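Local coordinates for protein FimX (Pseudomonas aeruginosa PAO1, PDB 3HV8) that contains an EAL domain, a barrel-like alpha/beta fold, and binds C2E in a pocket, at residues 122-125 / 126-130. Numbering follows the deposited sequence. Where two conformers were deposited one is given.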
# COMPACT_ATOMS: atom_id res chain seq x y z
N LEU A 122 -9.29 -4.94 -13.85
CA LEU A 122 -10.37 -5.60 -13.13
C LEU A 122 -10.74 -6.98 -13.71
O LEU A 122 -10.80 -7.96 -12.97
CB LEU A 122 -11.61 -4.70 -13.05
CG LEU A 122 -11.55 -3.53 -12.06
CD1 LEU A 122 -12.77 -2.64 -12.25
CD2 LEU A 122 -11.47 -4.04 -10.63
N PRO A 123 -10.99 -7.06 -15.03
CA PRO A 123 -11.29 -8.37 -15.62
C PRO A 123 -10.18 -9.38 -15.31
O PRO A 123 -10.47 -10.52 -14.95
CB PRO A 123 -11.35 -8.08 -17.12
CG PRO A 123 -11.71 -6.66 -17.23
CD PRO A 123 -11.04 -5.99 -16.04
N TRP A 124 -8.92 -8.97 -15.44
CA TRP A 124 -7.81 -9.88 -15.18
C TRP A 124 -7.74 -10.28 -13.71
O TRP A 124 -7.51 -11.44 -13.38
CB TRP A 124 -6.48 -9.25 -15.62
CG TRP A 124 -5.28 -10.04 -15.17
CD1 TRP A 124 -4.71 -11.11 -15.82
CD2 TRP A 124 -4.49 -9.83 -13.98
NE1 TRP A 124 -3.63 -11.57 -15.10
CE2 TRP A 124 -3.47 -10.80 -13.98
CE3 TRP A 124 -4.56 -8.91 -12.92
CZ2 TRP A 124 -2.52 -10.90 -12.96
CZ3 TRP A 124 -3.62 -9.00 -11.91
CH2 TRP A 124 -2.61 -9.99 -11.93
N LEU A 125 -7.92 -9.31 -12.82
CA LEU A 125 -7.81 -9.59 -11.39
C LEU A 125 -8.88 -10.60 -10.98
O LEU A 125 -8.61 -11.50 -10.20
CB LEU A 125 -7.94 -8.29 -10.58
CG LEU A 125 -7.92 -8.38 -9.05
CD1 LEU A 125 -6.63 -8.99 -8.55
CD2 LEU A 125 -8.12 -6.98 -8.47
N GLY A 126 -10.08 -10.43 -11.53
CA GLY A 126 -11.17 -11.35 -11.28
C GLY A 126 -10.77 -12.79 -11.56
O GLY A 126 -10.98 -13.68 -10.74
N VAL A 127 -10.18 -13.01 -12.73
CA VAL A 127 -9.77 -14.37 -13.09
C VAL A 127 -8.57 -14.86 -12.28
O VAL A 127 -8.48 -16.03 -11.94
CB VAL A 127 -9.49 -14.50 -14.60
CG1 VAL A 127 -8.74 -15.80 -14.90
CG2 VAL A 127 -10.79 -14.43 -15.37
N ALA A 128 -7.65 -13.95 -11.95
CA ALA A 128 -6.47 -14.31 -11.18
C ALA A 128 -6.81 -14.74 -9.75
O ALA A 128 -6.19 -15.66 -9.20
CB ALA A 128 -5.47 -13.13 -11.17
N LEU A 129 -7.79 -14.07 -9.15
CA LEU A 129 -8.24 -14.43 -7.81
C LEU A 129 -8.88 -15.81 -7.82
O LEU A 129 -8.50 -16.67 -7.03
CB LEU A 129 -9.21 -13.38 -7.27
CG LEU A 129 -8.54 -12.04 -6.93
CD1 LEU A 129 -9.58 -10.97 -6.66
CD2 LEU A 129 -7.60 -12.23 -5.77
N LYS A 130 -9.82 -16.03 -8.74
CA LYS A 130 -10.51 -17.32 -8.86
C LYS A 130 -9.53 -18.48 -9.06
O LYS A 130 -9.68 -19.53 -8.44
CB LYS A 130 -11.54 -17.28 -9.99
CG LYS A 130 -12.69 -16.30 -9.76
CD LYS A 130 -14.02 -16.91 -10.18
CE LYS A 130 -15.20 -15.98 -9.91
NZ LYS A 130 -15.58 -15.19 -11.12
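Gly126, Val127, Ala128 and Leu129 each turn their backbone N-H to the carbonyl four residues earlier, the i+4 to i hydrogen bonds of an alpha-helix, within helix 121-132. Gly126 N to Leu122 O, at 2.9 Å, is nearly straight (165° at the hydrogen), whereas Val127 N to Pro123 O is weak at 3.3 Å. Two side-chain pairs, also four residues apart, run along the same turns. Trp124 carries its CG anti to the backbone N (chi1 171°), beside its own carbonyl carbon, which sends the indole outward with a lean to the C-terminal end of the helix and brings one face beside Ala128. There the methyl CB of Ala128 sits over the six-membered ring in a CH-pi contact, 4.2 Å from the centroid and 13° off the normal; its nearest ring atom is CZ2. One residue on, Leu125 and Leu129 pass at an oblique angle, the CG of each against the CD1 of the other, with Leu125 CG 3.9 Å from Leu129 CD1. Leu129 CG also lies 3.3 Å from Leu125 O, the acceptor of its own N-H. On helix 80-96, Trp124 and Leu125 touch Ile88, Ala128 and Leu129 touch Ile92, and Arg85 makes a cation-pi contact with the indole. Helix 121-132 lies in the beta-alpha-beta crossover between the parallel strands 105-110 and 139-144, with helices 80-96 and 152-164 as its neighbours.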